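Long-range contacts in 5' nucleotidase family protein (Staphylococcus aureus subsp. aureus, PDB 4Q7F), which belongs to the 5'-nucleotidase family, pairing a calcineurin-like phosphoesterase domain that holds a manganese and a magnesium ion with a C-terminal 5'-nucleotidase domain: residues S65-D69 / M100-F104; F346-L351 / L504-L509; S355-C361 / Y470-V474. All blocks are in the same frame, centred on the assembly; numbering follows the deposited sequence.

Interaction 1: residues S65-D69 / M100-F104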
loop_
_atom_site.group_PDB
_atom_site.type_symbol
_atom_site.label_atom_id
_atom_site.label_comp_id
_atom_site.label_asym_id
_atom_site.label_seq_id
_atom_site.Cartn_x
_atom_site.Cartn_y
_atom_site.Cartn_z
ATOM N N SER A 65 24.978 5.019 -14.983
ATOM C CA SER A 65 23.877 4.443 -14.239
ATOM C C SER A 65 22.727 5.402 -14.083
ATOM O O SER A 65 22.915 6.635 -14.093
ATOM C CB SER A 65 24.354 4.053 -12.847
ATOM O OG SER A 65 24.672 5.208 -12.085
ATOM N N PHE A 66 21.547 4.801 -13.880
ATOM C CA PHE A 66 20.295 5.494 -13.685
ATOM C C PHE A 66 19.649 5.061 -12.362
ATOM O O PHE A 66 19.793 3.911 -11.919
ATOM C CB PHE A 66 19.335 5.246 -14.861
ATOM C CG PHE A 66 19.683 6.028 -16.084
ATOM C CD1 PHE A 66 20.748 5.649 -16.884
ATOM C CD2 PHE A 66 18.935 7.146 -16.444
ATOM C CE1 PHE A 66 21.067 6.369 -18.016
ATOM C CE2 PHE A 66 19.260 7.877 -17.569
ATOM C CZ PHE A 66 20.332 7.490 -18.359
ATOM N N LYS A 67 18.954 6.019 -11.759
ATOM C CA LYS A 67 18.300 5.874 -10.461
ATOM C C LYS A 67 16.800 6.166 -10.624
ATOM O O LYS A 67 16.384 7.231 -11.129
ATOM C CB LYS A 67 19.037 6.782 -9.468
ATOM C CG LYS A 67 18.582 6.740 -8.037
ATOM C CD LYS A 67 19.712 7.073 -7.047
ATOM C CE LYS A 67 20.368 8.421 -7.251
ATOM N NZ LYS A 67 21.166 8.825 -6.057
ATOM N N ILE A 68 15.990 5.200 -10.179
ATOM C CA ILE A 68 14.549 5.196 -10.368
ATOM C C ILE A 68 13.741 4.958 -9.105
ATOM O O ILE A 68 14.127 4.152 -8.267
ATOM C CB ILE A 68 14.195 4.015 -11.309
ATOM C CG1 ILE A 68 14.989 4.133 -12.611
ATOM C CG2 ILE A 68 12.684 3.904 -11.547
ATOM C CD1 ILE A 68 14.926 2.937 -13.531
ATOM N N ASP A 69 12.674 5.730 -8.943
ATOM C CA ASP A 69 11.666 5.477 -7.887
ATOM C C ASP A 69 10.429 4.928 -8.586
ATOM O O ASP A 69 9.877 5.566 -9.482
ATOM C CB ASP A 69 11.312 6.700 -7.050
ATOM C CG ASP A 69 10.269 6.359 -5.977
ATOM O OD1 ASP A 69 9.091 6.237 -6.363
ATOM O OD2 ASP A 69 10.629 6.194 -4.773
HETATM N N MSE A 100 18.994 13.777 -4.088
HETATM C CA MSE A 100 19.567 12.500 -4.544
HETATM C C MSE A 100 19.781 12.355 -6.026
HETATM O O MSE A 100 20.323 11.349 -6.487
HETATM C CB MSE A 100 18.610 11.416 -4.042
HETATM C CG MSE A 100 18.685 11.384 -2.521
HETATM SE SE MSE A 100 17.439 10.030 -1.875
HETATM C CE MSE A 100 17.727 10.467 0.027
ATOM N N ALA A 101 19.306 13.316 -6.799
ATOM C CA ALA A 101 19.474 13.282 -8.256
ATOM C C ALA A 101 18.999 12.010 -8.953
ATOM O O ALA A 101 19.778 11.323 -9.607
ATOM C CB ALA A 101 20.909 13.612 -8.638
ATOM N N PHE A 102 17.697 11.710 -8.803
ATOM C CA PHE A 102 17.072 10.612 -9.518
ATOM C C PHE A 102 16.882 11.031 -10.972
ATOM O O PHE A 102 16.966 12.220 -11.311
ATOM C CB PHE A 102 15.704 10.269 -8.941
ATOM C CG PHE A 102 15.751 9.401 -7.737
ATOM C CD1 PHE A 102 16.138 9.915 -6.507
ATOM C CD2 PHE A 102 15.329 8.070 -7.811
ATOM C CE1 PHE A 102 16.162 9.106 -5.381
ATOM C CE2 PHE A 102 15.345 7.268 -6.706
ATOM C CZ PHE A 102 15.751 7.776 -5.481
ATOM N N ASP A 103 16.599 10.051 -11.816
ATOM C CA ASP A 103 16.429 10.281 -13.233
ATOM C C ASP A 103 14.980 10.277 -13.608
ATOM O O ASP A 103 14.533 11.091 -14.425
ATOM C CB ASP A 103 17.249 9.246 -14.008
ATOM C CG ASP A 103 18.748 9.426 -13.771
ATOM O OD1 ASP A 103 19.293 10.487 -14.192
ATOM O OD2 ASP A 103 19.371 8.530 -13.147
ATOM N N PHE A 104 14.213 9.386 -12.986
ATOM C CA PHE A 104 12.817 9.366 -13.237
ATOM C C PHE A 104 12.115 8.440 -12.263
ATOM O O PHE A 104 12.753 7.725 -11.451
ATOM C CB PHE A 104 12.485 8.993 -14.689
ATOM C CG PHE A 104 13.004 7.660 -15.119
ATOM C CD1 PHE A 104 12.274 6.515 -14.886
ATOM C CD2 PHE A 104 14.208 7.562 -15.790
ATOM C CE1 PHE A 104 12.755 5.279 -15.289
ATOM C CE2 PHE A 104 14.699 6.339 -16.199
ATOM C CZ PHE A 104 13.961 5.195 -15.950
#
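Asp103 and Lys67 clasp each other through a pair of hydrogen bonds. The amide N of Lys67 gives its hydrogen to Asp103 OD2 at 2.9 Å, using the anti lone pair of that oxygen, and Asp103 N returns one to Lys67 O at 2.9 Å, close to straight at 169°. Further on, Asp69 N reaches Phe104 O at 3.2 Å. The ammonium end of Lys67 adds a fourth bond, NZ to Met100 O at 2.7 Å; a bend at chi3 (58°) turns the chain toward this carbonyl, and the same nitrogen hydrogen-bonds Asn52 OD1 and forms a salt bridge with Glu56, both of helix 48-59. Ile68 and Phe104 make the single parallel bridge here, which adds strand 104-105 as the outermost strand beside 65-69 in the phosphoesterase domain; the chain returns by way of helices 78-85 and 91-99, a beta-alpha-beta crossover. Ring contacts fill the remainder. Lys67 CG sits over one face of the Phe102 ring, 3.7 Å from its centroid, a CH-pi contact, while Ile68 O lies at the edge of that ring. Ile68 and Phe104 run side by side, with Ile68 CD1 3.4 Å from Phe104 CZ and CG1 over the ring face. Phe66 CD2 meets the carboxylate carbon CG of Asp103 at 3.5 Å, and its ring stacks on Phe150.

Interaction 2: residues F346-L351 / L504-L509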
loop_
_atom_site.group_PDB
_atom_site.type_symbol
_atom_site.label_atom_id
_atom_site.label_comp_id
_atom_site.label_asym_id
_atom_site.label_seq_id
_atom_site.Cartn_x
_atom_site.Cartn_y
_atom_site.Cartn_z
ATOM N N PHE A 346 -13.137 -1.217 21.281
ATOM C CA PHE A 346 -12.989 0.222 21.374
ATOM C C PHE A 346 -13.111 0.923 20.023
ATOM O O PHE A 346 -13.806 1.926 19.920
ATOM C CB PHE A 346 -11.651 0.559 22.014
ATOM C CG PHE A 346 -11.142 1.926 21.681
ATOM C CD1 PHE A 346 -11.684 3.046 22.269
ATOM C CD2 PHE A 346 -10.107 2.081 20.783
ATOM C CE1 PHE A 346 -11.206 4.304 21.953
ATOM C CE2 PHE A 346 -9.618 3.334 20.469
ATOM C CZ PHE A 346 -10.171 4.451 21.058
HETATM N N MSE A 347 -12.413 0.420 19.002
HETATM C CA MSE A 347 -12.435 1.049 17.684
HETATM C C MSE A 347 -13.827 1.004 17.128
HETATM O O MSE A 347 -14.334 2.012 16.659
HETATM C CB MSE A 347 -11.446 0.407 16.708
HETATM C CG MSE A 347 -9.995 0.786 17.048
HETATM SE SE MSE A 347 -8.816 0.378 15.526
HETATM C CE MSE A 347 -8.917 -1.591 15.615
ATOM N N ASN A 348 -14.453 -0.167 17.155
ATOM C CA ASN A 348 -15.828 -0.291 16.672
ATOM C C ASN A 348 -16.821 0.603 17.438
ATOM O O ASN A 348 -17.697 1.207 16.833
ATOM C CB ASN A 348 -16.267 -1.750 16.658
ATOM C CG ASN A 348 -15.816 -2.469 15.400
ATOM O OD1 ASN A 348 -16.245 -2.125 14.286
ATOM N ND2 ASN A 348 -14.987 -3.488 15.559
ATOM N N TYR A 349 -16.649 0.715 18.753
ATOM C CA TYR A 349 -17.499 1.570 19.536
ATOM C C TYR A 349 -17.344 3.023 19.088
ATOM O O TYR A 349 -18.344 3.723 18.922
ATOM C CB TYR A 349 -17.242 1.433 21.032
ATOM C CG TYR A 349 -18.185 2.318 21.828
ATOM C CD1 TYR A 349 -19.531 1.994 21.948
ATOM C CD2 TYR A 349 -17.738 3.491 22.427
ATOM C CE1 TYR A 349 -20.401 2.806 22.649
ATOM C CE2 TYR A 349 -18.605 4.308 23.133
ATOM C CZ TYR A 349 -19.930 3.955 23.246
ATOM O OH TYR A 349 -20.793 4.761 23.942
ATOM N N ALA A 350 -16.107 3.476 18.852
ATOM C CA ALA A 350 -15.904 4.855 18.411
ATOM C C ALA A 350 -16.631 5.121 17.092
ATOM O O ALA A 350 -17.223 6.178 16.898
ATOM C CB ALA A 350 -14.419 5.179 18.287
ATOM N N LEU A 351 -16.587 4.147 16.192
ATOM C CA LEU A 351 -17.247 4.270 14.901
ATOM C C LEU A 351 -18.783 4.243 15.048
ATOM O O LEU A 351 -19.502 5.006 14.388
ATOM C CB LEU A 351 -16.770 3.166 13.952
ATOM C CG LEU A 351 -15.321 3.220 13.485
ATOM C CD1 LEU A 351 -14.983 1.948 12.709
ATOM C CD2 LEU A 351 -15.002 4.460 12.662
ATOM N N LEU A 504 -10.358 10.625 14.144
ATOM C CA LEU A 504 -11.584 10.112 14.725
ATOM C C LEU A 504 -11.256 9.465 16.073
ATOM O O LEU A 504 -11.945 9.720 17.055
ATOM C CB LEU A 504 -12.305 9.164 13.750
ATOM C CG LEU A 504 -13.679 8.627 14.152
ATOM C CD1 LEU A 504 -14.453 8.185 12.914
ATOM C CD2 LEU A 504 -13.584 7.517 15.186
ATOM N N LEU A 505 -10.201 8.661 16.132
ATOM C CA LEU A 505 -9.773 8.046 17.401
ATOM C C LEU A 505 -9.308 9.113 18.411
ATOM O O LEU A 505 -9.603 9.027 19.594
ATOM C CB LEU A 505 -8.682 6.994 17.179
ATOM C CG LEU A 505 -9.078 5.781 16.326
ATOM C CD1 LEU A 505 -7.946 4.788 16.260
ATOM C CD2 LEU A 505 -10.340 5.106 16.855
ATOM N N ILE A 506 -8.591 10.120 17.936
ATOM C CA ILE A 506 -8.137 11.204 18.802
ATOM C C ILE A 506 -9.332 11.957 19.408
ATOM O O ILE A 506 -9.335 12.250 20.607
ATOM C CB ILE A 506 -7.224 12.175 18.032
ATOM C CG1 ILE A 506 -5.898 11.471 17.699
ATOM C CG2 ILE A 506 -7.005 13.455 18.837
ATOM C CD1 ILE A 506 -4.916 12.284 16.857
ATOM N N ASP A 507 -10.325 12.274 18.573
ATOM C CA ASP A 507 -11.552 12.961 19.018
ATOM C C ASP A 507 -12.251 12.157 20.103
ATOM O O ASP A 507 -12.564 12.688 21.160
ATOM C CB ASP A 507 -12.535 13.187 17.854
ATOM C CG ASP A 507 -12.046 14.230 16.867
ATOM O OD1 ASP A 507 -11.113 14.973 17.185
ATOM O OD2 ASP A 507 -12.590 14.307 15.766
ATOM N N PHE A 508 -12.490 10.877 19.840
ATOM C CA PHE A 508 -13.151 10.034 20.822
ATOM C C PHE A 508 -12.355 10.019 22.123
ATOM O O PHE A 508 -12.910 10.227 23.207
ATOM C CB PHE A 508 -13.329 8.609 20.308
ATOM C CG PHE A 508 -14.112 7.734 21.243
ATOM C CD1 PHE A 508 -13.486 7.091 22.297
ATOM C CD2 PHE A 508 -15.481 7.573 21.084
ATOM C CE1 PHE A 508 -14.208 6.294 23.171
ATOM C CE2 PHE A 508 -16.210 6.770 21.950
ATOM C CZ PHE A 508 -15.575 6.133 23.000
ATOM N N LEU A 509 -11.050 9.785 22.011
ATOM C CA LEU A 509 -10.176 9.757 23.183
ATOM C C LEU A 509 -10.238 11.044 24.002
ATOM O O LEU A 509 -10.227 11.001 25.230
ATOM C CB LEU A 509 -8.730 9.486 22.766
ATOM C CG LEU A 509 -8.392 8.056 22.344
ATOM C CD1 LEU A 509 -6.979 7.995 21.790
ATOM C CD2 LEU A 509 -8.552 7.102 23.521
#
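Phe508 reaches from helix 501-511 into the angle between Phe346, Tyr349 and Ala350 of helix 342-355. Its CG stands anti to the backbone N (chi1 -175°), which carries the ring across the gap between the helices. CB starts the contact 4.1 Å from Ala350 CB. Next along, CG and CD2 lie against the same methyl, CD2 at 3.8 Å from Ala350 CB, an off-centre CH-pi contact. On one flank CD1 meets Phe346 CE1 at 3.6 Å, and Phe508 CE1 also approaches Phe346 CE1, the two ring planes 74° apart. Phe508 CE2 lies beside Tyr349 CE2 and CD2. At the tip CZ comes to the edge of the Tyr349 ring, 3.5 Å from Tyr349 CD2, rim to rim with the planes nearly perpendicular. The three rings form an aromatic cluster. One turn earlier, Leu504 divides its two methyls between neighbouring residues: CD2 packs on Ala350 CB and CD1 on Leu351 CD2 at 3.8 Å. Leu505 CD2 and Leu509 CD2 close on the Phe346 ring. The axes of 346-351 and 504-509 cross at 87° and approach to 10.2 Å, with the small Ala350 facing the second helix. No hydrogen bond joins the segments, so the crossing depends on the fit of carbon surfaces.

Interaction 3: residues S355-C361 / Y470-V474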
loop_
_atom_site.group_PDB
_atom_site.type_symbol
_atom_site.label_atom_id
_atom_site.label_comp_id
_atom_site.label_asym_id
_atom_site.label_seq_id
_atom_site.Cartn_x
_atom_site.Cartn_y
_atom_site.Cartn_z
ATOM N N SER A 355 -21.005 7.523 13.982
ATOM C CA SER A 355 -21.868 7.328 12.810
ATOM C C SER A 355 -23.342 7.038 13.038
ATOM O O SER A 355 -24.173 7.266 12.135
ATOM C CB SER A 355 -21.298 6.151 12.000
ATOM O OG SER A 355 -21.560 4.915 12.652
ATOM N N ASP A 356 -23.655 6.532 14.231
ATOM C CA ASP A 356 -25.014 6.144 14.618
ATOM C C ASP A 356 -25.562 5.008 13.753
ATOM O O ASP A 356 -26.769 4.822 13.668
ATOM C CB ASP A 356 -25.971 7.350 14.622
ATOM C CG ASP A 356 -25.593 8.396 15.668
ATOM O OD1 ASP A 356 -24.774 8.102 16.575
ATOM O OD2 ASP A 356 -26.127 9.517 15.586
ATOM N N ALA A 357 -24.673 4.239 13.129
ATOM C CA ALA A 357 -25.093 3.098 12.293
ATOM C C ALA A 357 -25.478 1.911 13.144
ATOM O O ALA A 357 -25.153 1.861 14.330
ATOM C CB ALA A 357 -23.984 2.683 11.350
ATOM N N ASP A 358 -26.145 0.937 12.535
ATOM C CA ASP A 358 -26.496 -0.277 13.264
ATOM C C ASP A 358 -25.258 -1.132 13.486
ATOM O O ASP A 358 -25.139 -1.814 14.505
ATOM C CB ASP A 358 -27.485 -1.145 12.476
ATOM C CG ASP A 358 -28.765 -0.410 12.102
ATOM O OD1 ASP A 358 -29.311 0.357 12.934
ATOM O OD2 ASP A 358 -29.227 -0.618 10.958
ATOM N N VAL A 359 -24.344 -1.099 12.506
ATOM C CA VAL A 359 -23.176 -1.931 12.510
ATOM C C VAL A 359 -21.965 -1.108 12.054
ATOM O O VAL A 359 -22.109 -0.112 11.329
ATOM C CB VAL A 359 -23.384 -3.131 11.560
ATOM C CG1 VAL A 359 -22.149 -4.015 11.480
ATOM C CG2 VAL A 359 -24.606 -3.945 12.005
ATOM N N ALA A 360 -20.807 -1.485 12.558
ATOM C CA ALA A 360 -19.541 -0.868 12.151
ATOM C C ALA A 360 -18.511 -1.973 11.976
ATOM O O ALA A 360 -18.735 -3.114 12.402
ATOM C CB ALA A 360 -19.077 0.147 13.166
ATOM N N CYS A 361 -17.401 -1.657 11.319
ATOM C CA CYS A 361 -16.335 -2.613 11.171
ATOM C C CYS A 361 -15.030 -1.897 10.899
ATOM O O CYS A 361 -15.032 -0.747 10.459
ATOM C CB CYS A 361 -16.608 -3.601 10.060
ATOM S SG CYS A 361 -16.565 -2.891 8.399
ATOM N N TYR A 470 -30.333 -2.324 6.822
ATOM C CA TYR A 470 -29.530 -1.946 8.001
ATOM C C TYR A 470 -28.492 -0.974 7.543
ATOM O O TYR A 470 -28.304 -0.816 6.347
ATOM C CB TYR A 470 -28.827 -3.164 8.609
ATOM C CG TYR A 470 -29.752 -4.267 9.055
ATOM C CD1 TYR A 470 -30.297 -4.277 10.331
ATOM C CD2 TYR A 470 -30.085 -5.303 8.198
ATOM C CE1 TYR A 470 -31.158 -5.298 10.742
ATOM C CE2 TYR A 470 -30.961 -6.317 8.594
ATOM C CZ TYR A 470 -31.473 -6.314 9.871
ATOM O OH TYR A 470 -32.329 -7.325 10.278
ATOM N N THR A 471 -27.837 -0.315 8.488
ATOM C CA THR A 471 -26.757 0.614 8.171
ATOM C C THR A 471 -25.434 0.146 8.761
ATOM O O THR A 471 -25.377 -0.356 9.888
ATOM C CB THR A 471 -27.024 2.058 8.647
ATOM O OG1 THR A 471 -27.345 2.075 10.042
ATOM C CG2 THR A 471 -28.155 2.645 7.866
ATOM N N ILE A 472 -24.358 0.362 7.996
ATOM C CA ILE A 472 -23.052 -0.047 8.425
ATOM C C ILE A 472 -22.032 1.048 8.154
ATOM O O ILE A 472 -22.034 1.675 7.100
ATOM C CB ILE A 472 -22.639 -1.406 7.787
ATOM C CG1 ILE A 472 -21.308 -1.894 8.343
ATOM C CG2 ILE A 472 -22.580 -1.314 6.264
ATOM C CD1 ILE A 472 -20.964 -3.316 7.927
ATOM N N CYS A 473 -21.225 1.315 9.160
ATOM C CA CYS A 473 -20.113 2.271 9.031
ATOM C C CYS A 473 -18.886 1.500 8.566
ATOM O O CYS A 473 -18.416 0.561 9.255
ATOM C CB CYS A 473 -19.819 2.927 10.375
ATOM S SG CYS A 473 -18.581 4.217 10.274
ATOM N N VAL A 474 -18.374 1.863 7.388
ATOM C CA VAL A 474 -17.175 1.255 6.851
ATOM C C VAL A 474 -16.211 2.372 6.466
ATOM O O VAL A 474 -16.600 3.551 6.388
ATOM C CB VAL A 474 -17.466 0.363 5.633
ATOM C CG1 VAL A 474 -18.579 -0.624 5.975
ATOM C CG2 VAL A 474 -17.853 1.195 4.413
HETATM O O HOH W 1 -28.096 4.524 10.792
#
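Asp358 and Thr471 bind each other twice. Thr471 N donates to Asp358 OD2 at 2.9 Å, reaching that oxygen from above the carboxylate plane, and Asp358 N donates in return to Thr471 OG1 at 3.0 Å. The hydroxyl is turned to this amide by chi1 of 54°, between the backbone N and the carbonyl carbon, and a water links it to Asp356 O. From there the backbones pair as parallel strands. Val359 N bonds to Thr471 O, Cys473 N to Val359 O at 2.7 Å, and Cys361 N to Cys473 O at 3.2 Å. Ser355 OG accepts from Ala357 N, an ST turn at the end of helix 342-355, also hydrogen-bonds Leu351 O one turn back in that helix, and rests on Cys473 CB at 3.5 Å. Side chains then pack on both faces: Val359 CG1 against Ile472 CD1 at 3.8 Å on one, Ala360 CB against Cys473 CB at 4.0 Å on the other. Cys361 SG touches Val474 CG1. In the mixed sheet of the C-terminal domain these two strands lie between 435-438, bonded through Ala360 to Gly438, and 390-396, bonded to 470-474; helix 342-355 packs over Ala360 through Asn348, Leu351 and Leu352.

In the fold
Interaction 1 comes first in the chain and belongs to the phosphoesterase domain; interactions 2 and 3 lie on the other side of the chain's centre, their centres about 42 and 46 Å from that of interaction 1. These two sit about 14 Å apart, centre to centre, and touch: helix 342-355 leads through a short turn into strand 359-363, so Leu351 and Asn348 pack against Ala360 and Cys361. Along the chain, 355-361 and 470-474 both fall between the two segments of interaction 2, which therefore brings the later helix 501-511 back onto the helix preceding the sheet. Both domains contribute to the pocket of the bound 3D1, with the manganese and magnesium ions on the phosphoesterase side.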